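Local coordinates for sugar fermentation stimulation protein homolog (Pyrococcus furiosus, PDB 4DA2) that probably binds DNA, pairing an OB fold with a PD-(D/E)xK nuclease-like domain that holds calcium ions, at residues L100-V112 against D118-V130. The protein carries 1 engineered substitution. Residues are numbered along the deposited sequence; the frame is centred on the assembly and turned at random.
Sequences LEGCRIIKREPRV and DYLIECSKGEIFV. Engineered in segment 118-130: Ile121 (natural residue Leu). With CA (calcium ion), chain D; CA (calcium ion), chain C.
Strand 104-108 runs antiparallel to strand 119-122, and a classic beta bulge interrupts the pairing where Ile106 and Lys107 both face Leu120: Leu120 O accepts from Ile106 N at 3.0 Å and, at a longer 3.2 Å, from Lys107 N. Ile105 and Ile121, the latter an engineered replacement of leucine, form a non-hydrogen-bonded pair, their CG1 atoms 3.7 Å apart. With CG1 set anti to the carbonyl carbon (chi1 -63°), Ile105 brings CD1 obliquely against the Tyr119 ring, an off-centre CH-pi contact 4.2 Å from its centroid, while Arg108 CG meets the edge of that ring. The Tyr119 hydroxyl is held by Glu89 of helix 81-93. Cutting Ile105 back to an alanine here takes away CD1 beside Tyr119 and CG1 against Ile121, and would probably open a gap on this face of the sheet. On the other face, Ile106, at the bulge, sends CD1 to Leu120 CD2 and CG2 to Glu122 CB, its branched apolar chain suiting the contact with Leu120. Leu120 in turn lays CD1 over the centre of the Phe129 ring, whose edge Pro110 CG approaches. Just beyond the strand ends, the disulfide Cys103 SG-Cys123 SG (2.0 Å) joins the chain, Cys103 closing a type II turn whose third position is Gly102, where positive phi favours glycine. At the other end, Glu109 bends at chi2 (-69°) and grips one calcium with both oxygens, OE2 at 2.5 Å, beside Asp118 OD1 at 2.3 Å. Glu109 OE2 and Asp118 OD1 come within 3.1 Å because both bind this calcium, whose charge probably offsets their repulsion. Asp118 also binds the second calcium, completed by Glu131 and Thr132, so its carboxylate bridges the pair. An acidic cluster on and beside neighbouring strands of the core sheet, holding metal ions, is characteristic of the PD-(D/E)xK nuclease fold.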
loop_
_atom_site.group_PDB
_atom_site.type_symbol
_atom_site.label_atom_id
_atom_site.label_comp_id
_atom_site.label_asym_id
_atom_site.label_seq_id
_atom_site.Cartn_x
_atom_site.Cartn_y
_atom_site.Cartn_z
ATOM N N LEU A 100 -11.701 -13.607 5.970
ATOM C CA LEU A 100 -12.446 -12.398 6.363
ATOM C C LEU A 100 -13.895 -12.346 5.804
ATOM O O LEU A 100 -14.539 -11.291 5.779
ATOM C CB LEU A 100 -11.647 -11.128 6.008
ATOM C CG LEU A 100 -10.308 -10.995 6.770
ATOM C CD1 LEU A 100 -9.388 -9.990 6.114
ATOM C CD2 LEU A 100 -10.500 -10.662 8.271
ATOM N N GLU A 101 -14.400 -13.494 5.362
ATOM C CA GLU A 101 -15.802 -13.592 4.946
ATOM C C GLU A 101 -16.746 -13.255 6.076
ATOM O O GLU A 101 -16.548 -13.665 7.220
ATOM C CB GLU A 101 -16.133 -14.976 4.375
ATOM C CG GLU A 101 -15.644 -15.161 2.942
ATOM C CD GLU A 101 -15.671 -16.611 2.478
ATOM O OE1 GLU A 101 -16.499 -17.400 2.998
ATOM O OE2 GLU A 101 -14.845 -16.960 1.599
ATOM N N GLY A 102 -17.772 -12.482 5.755
ATOM C CA GLY A 102 -18.733 -12.051 6.758
ATOM C C GLY A 102 -18.172 -10.982 7.687
ATOM O O GLY A 102 -18.779 -10.681 8.710
ATOM N N CYS A 103 -17.011 -10.423 7.336
ATOM C CA CYS A 103 -16.402 -9.335 8.112
ATOM C C CYS A 103 -16.478 -8.033 7.339
ATOM O O CYS A 103 -16.400 -8.027 6.104
ATOM C CB CYS A 103 -14.926 -9.612 8.390
ATOM S SG CYS A 103 -14.535 -11.176 9.128
ATOM N N ARG A 104 -16.588 -6.922 8.066
ATOM C CA ARG A 104 -16.619 -5.600 7.445
ATOM C C ARG A 104 -15.880 -4.557 8.285
ATOM O O ARG A 104 -15.721 -4.733 9.499
ATOM C CB ARG A 104 -18.064 -5.152 7.247
ATOM C CG ARG A 104 -18.851 -5.049 8.550
ATOM C CD ARG A 104 -20.285 -4.658 8.346
ATOM N NE ARG A 104 -20.885 -4.368 9.648
ATOM C CZ ARG A 104 -21.199 -3.153 10.084
ATOM N NH1 ARG A 104 -21.019 -2.078 9.316
ATOM N NH2 ARG A 104 -21.714 -3.019 11.295
ATOM N N ILE A 105 -15.446 -3.465 7.644
ATOM C CA ILE A 105 -14.773 -2.365 8.386
ATOM C C ILE A 105 -15.832 -1.626 9.210
ATOM O O ILE A 105 -16.899 -1.280 8.691
ATOM C CB ILE A 105 -14.009 -1.402 7.417
ATOM C CG1 ILE A 105 -12.883 -2.179 6.708
ATOM C CG2 ILE A 105 -13.443 -0.183 8.172
ATOM C CD1 ILE A 105 -12.428 -1.583 5.354
ATOM N N ILE A 106 -15.549 -1.423 10.494
ATOM C CA ILE A 106 -16.421 -0.641 11.368
ATOM C C ILE A 106 -15.756 0.649 11.848
ATOM O O ILE A 106 -16.446 1.596 12.250
ATOM C CB ILE A 106 -16.961 -1.472 12.570
ATOM C CG1 ILE A 106 -15.818 -1.969 13.477
ATOM C CG2 ILE A 106 -17.816 -2.635 12.073
ATOM C CD1 ILE A 106 -16.269 -2.460 14.856
ATOM N N LYS A 107 -14.421 0.703 11.811
ATOM C CA LYS A 107 -13.706 1.934 12.179
ATOM C C LYS A 107 -12.486 2.076 11.306
ATOM O O LYS A 107 -11.793 1.090 11.053
ATOM C CB LYS A 107 -13.216 1.917 13.626
ATOM C CG LYS A 107 -14.263 2.153 14.703
ATOM C CD LYS A 107 -13.635 2.089 16.098
ATOM C CE LYS A 107 -14.670 2.352 17.190
ATOM N NZ LYS A 107 -14.113 2.100 18.548
ATOM N N ARG A 108 -12.239 3.305 10.863
ATOM C CA ARG A 108 -11.005 3.656 10.132
ATOM C C ARG A 108 -10.114 4.488 11.048
ATOM O O ARG A 108 -10.592 5.340 11.792
ATOM C CB ARG A 108 -11.305 4.407 8.839
ATOM C CG ARG A 108 -11.966 3.539 7.759
ATOM C CD ARG A 108 -12.647 4.371 6.686
ATOM N NE ARG A 108 -13.503 3.517 5.856
ATOM C CZ ARG A 108 -14.022 3.872 4.685
ATOM N NH1 ARG A 108 -13.780 5.075 4.176
ATOM N NH2 ARG A 108 -14.786 3.020 4.015
ATOM N N GLU A 109 -8.818 4.221 10.997
ATOM C CA GLU A 109 -7.821 4.888 11.871
ATOM C C GLU A 109 -8.100 4.937 13.381
ATOM O O GLU A 109 -7.875 5.986 14.005
ATOM C CB GLU A 109 -7.529 6.313 11.365
ATOM C CG GLU A 109 -7.146 6.376 9.905
ATOM C CD GLU A 109 -5.793 5.753 9.640
ATOM O OE1 GLU A 109 -4.826 6.080 10.354
ATOM O OE2 GLU A 109 -5.679 4.937 8.705
ATOM N N PRO A 110 -8.571 3.823 13.988
ATOM C CA PRO A 110 -8.772 3.850 15.432
ATOM C C PRO A 110 -7.446 3.995 16.169
ATOM O O PRO A 110 -6.403 3.498 15.708
ATOM C CB PRO A 110 -9.356 2.466 15.727
ATOM C CG PRO A 110 -8.876 1.612 14.614
ATOM C CD PRO A 110 -8.931 2.500 13.430
ATOM N N ARG A 111 -7.486 4.687 17.302
ATOM C CA ARG A 111 -6.331 4.761 18.170
ATOM C C ARG A 111 -6.030 3.395 18.795
ATOM O O ARG A 111 -6.933 2.703 19.257
ATOM C CB ARG A 111 -6.561 5.776 19.289
ATOM C CG ARG A 111 -6.480 7.223 18.887
ATOM C CD ARG A 111 -6.591 8.066 20.155
ATOM N NE ARG A 111 -6.369 9.497 19.951
ATOM C CZ ARG A 111 -5.176 10.087 19.922
ATOM N NH1 ARG A 111 -4.062 9.374 20.059
ATOM N NH2 ARG A 111 -5.099 11.399 19.744
ATOM N N VAL A 112 -4.757 3.021 18.777
ATOM C CA VAL A 112 -4.255 1.813 19.403
ATOM C C VAL A 112 -2.926 2.193 20.045
ATOM O O VAL A 112 -1.964 2.570 19.337
ATOM C CB VAL A 112 -3.972 0.677 18.371
ATOM C CG1 VAL A 112 -3.443 -0.550 19.059
ATOM C CG2 VAL A 112 -5.209 0.345 17.547
ATOM N N ASP A 118 -4.824 1.168 10.684
ATOM C CA ASP A 118 -5.726 1.489 9.584
ATOM C C ASP A 118 -7.180 1.143 9.817
ATOM O O ASP A 118 -8.056 1.990 9.563
ATOM C CB ASP A 118 -5.276 0.818 8.288
ATOM C CG ASP A 118 -4.022 1.405 7.753
ATOM O OD1 ASP A 118 -3.729 2.595 8.024
ATOM O OD2 ASP A 118 -3.295 0.687 7.020
ATOM N N TYR A 119 -7.444 -0.092 10.259
ATOM C CA TYR A 119 -8.839 -0.588 10.373
ATOM C C TYR A 119 -9.131 -1.383 11.624
ATOM O O TYR A 119 -8.301 -2.167 12.084
ATOM C CB TYR A 119 -9.212 -1.473 9.163
ATOM C CG TYR A 119 -8.892 -0.862 7.796
ATOM C CD1 TYR A 119 -9.675 0.165 7.272
ATOM C CD2 TYR A 119 -7.824 -1.326 7.036
ATOM C CE1 TYR A 119 -9.393 0.737 6.035
ATOM C CE2 TYR A 119 -7.527 -0.771 5.779
ATOM C CZ TYR A 119 -8.322 0.254 5.279
ATOM O OH TYR A 119 -8.033 0.830 4.056
ATOM N N LEU A 120 -10.344 -1.191 12.148
ATOM C CA LEU A 120 -10.964 -2.171 13.019
ATOM C C LEU A 120 -12.051 -2.801 12.182
ATOM O O LEU A 120 -12.905 -2.108 11.628
ATOM C CB LEU A 120 -11.575 -1.536 14.270
ATOM C CG LEU A 120 -12.254 -2.551 15.190
ATOM C CD1 LEU A 120 -11.250 -3.593 15.676
ATOM C CD2 LEU A 120 -12.942 -1.856 16.382
ATOM N N ILE A 121 -11.968 -4.122 12.090
ATOM C CA ILE A 121 -12.876 -4.934 11.281
ATOM C C ILE A 121 -13.683 -5.838 12.213
ATOM O O ILE A 121 -13.147 -6.408 13.164
ATOM C CB ILE A 121 -12.077 -5.716 10.230
ATOM C CG1 ILE A 121 -11.643 -4.740 9.138
ATOM C CG2 ILE A 121 -12.904 -6.868 9.583
ATOM C CD1 ILE A 121 -10.613 -5.297 8.177
ATOM N N GLU A 122 -14.978 -5.931 11.947
ATOM C CA GLU A 122 -15.861 -6.748 12.769
ATOM C C GLU A 122 -16.293 -7.980 12.020
ATOM O O GLU A 122 -16.767 -7.893 10.874
ATOM C CB GLU A 122 -17.070 -5.939 13.255
ATOM C CG GLU A 122 -17.986 -6.741 14.206
ATOM C CD GLU A 122 -19.199 -5.946 14.700
ATOM O OE1 GLU A 122 -19.282 -4.726 14.452
ATOM O OE2 GLU A 122 -20.059 -6.556 15.357
ATOM N N CYS A 123 -16.110 -9.132 12.664
ATOM C CA CYS A 123 -16.506 -10.431 12.096
ATOM C C CYS A 123 -17.611 -11.066 12.965
ATOM O O CYS A 123 -18.002 -10.490 14.001
ATOM C CB CYS A 123 -15.312 -11.374 12.041
ATOM S SG CYS A 123 -13.940 -10.740 11.040
ATOM N N SER A 124 -18.087 -12.239 12.555
ATOM C CA SER A 124 -19.086 -12.976 13.334
ATOM C C SER A 124 -18.637 -13.284 14.755
ATOM O O SER A 124 -19.403 -13.093 15.704
ATOM C CB SER A 124 -19.465 -14.280 12.643
ATOM O OG SER A 124 -20.331 -14.027 11.561
ATOM N N LYS A 125 -17.409 -13.753 14.906
ATOM C CA LYS A 125 -16.967 -14.245 16.201
ATOM C C LYS A 125 -16.115 -13.251 16.993
ATOM O O LYS A 125 -15.717 -13.540 18.127
ATOM C CB LYS A 125 -16.254 -15.593 16.042
ATOM C CG LYS A 125 -17.170 -16.704 15.541
ATOM C CD LYS A 125 -16.400 -17.966 15.202
ATOM C CE LYS A 125 -17.255 -18.912 14.380
ATOM N NZ LYS A 125 -16.573 -20.211 14.119
ATOM N N GLY A 126 -15.837 -12.090 16.404
ATOM C CA GLY A 126 -15.018 -11.079 17.074
ATOM C C GLY A 126 -14.499 -9.975 16.170
ATOM O O GLY A 126 -14.923 -9.844 15.024
ATOM N N GLU A 127 -13.589 -9.165 16.706
ATOM C CA GLU A 127 -13.007 -8.049 15.971
ATOM C C GLU A 127 -11.547 -8.306 15.649
ATOM O O GLU A 127 -10.903 -9.146 16.286
ATOM C CB GLU A 127 -13.105 -6.769 16.785
ATOM C CG GLU A 127 -14.514 -6.260 17.004
ATOM C CD GLU A 127 -14.530 -5.104 17.988
ATOM O OE1 GLU A 127 -13.507 -4.915 18.688
ATOM O OE2 GLU A 127 -15.553 -4.384 18.046
ATOM N N ILE A 128 -11.040 -7.604 14.632
ATOM C CA ILE A 128 -9.630 -7.682 14.255
ATOM C C ILE A 128 -9.126 -6.303 13.825
ATOM O O ILE A 128 -9.784 -5.575 13.059
ATOM C CB ILE A 128 -9.364 -8.773 13.148
ATOM C CG1 ILE A 128 -7.861 -8.898 12.834
ATOM C CG2 ILE A 128 -10.212 -8.504 11.888
ATOM C CD1 ILE A 128 -7.479 -10.065 11.875
ATOM N N PHE A 129 -7.959 -5.935 14.353
ATOM C CA PHE A 129 -7.256 -4.730 13.897
ATOM C C PHE A 129 -6.379 -5.084 12.704
ATOM O O PHE A 129 -5.616 -6.065 12.757
ATOM C CB PHE A 129 -6.395 -4.172 15.030
ATOM C CG PHE A 129 -7.188 -3.537 16.121
ATOM C CD1 PHE A 129 -7.646 -2.220 15.984
ATOM C CD2 PHE A 129 -7.539 -4.273 17.261
ATOM C CE1 PHE A 129 -8.406 -1.611 17.023
ATOM C CE2 PHE A 129 -8.305 -3.685 18.292
ATOM C CZ PHE A 129 -8.745 -2.359 18.164
ATOM N N VAL A 130 -6.495 -4.301 11.633
ATOM C CA VAL A 130 -5.723 -4.554 10.413
ATOM C C VAL A 130 -4.963 -3.299 9.983
ATOM O O VAL A 130 -5.567 -2.231 9.831
ATOM C CB VAL A 130 -6.626 -5.075 9.250
ATOM C CG1 VAL A 130 -5.774 -5.317 7.994
ATOM C CG2 VAL A 130 -7.360 -6.334 9.669
HETATM CA CA CA D . -3.166 4.682 8.816
HETATM CA CA CA C . -1.355 1.945 6.574
HETATM O O HOH W 1 -17.407 -13.344 10.107
HETATM O O HOH W 2 -7.486 3.646 7.334
HETATM O O HOH W 3 1.002 2.479 6.538
HETATM O O HOH W 4 -1.128 4.354 7.546
HETATM O O HOH W 5 -2.943 2.614 4.814
HETATM O O HOH W 6 -1.675 6.300 10.192
HETATM O O HOH W 7 -2.191 3.319 10.658
#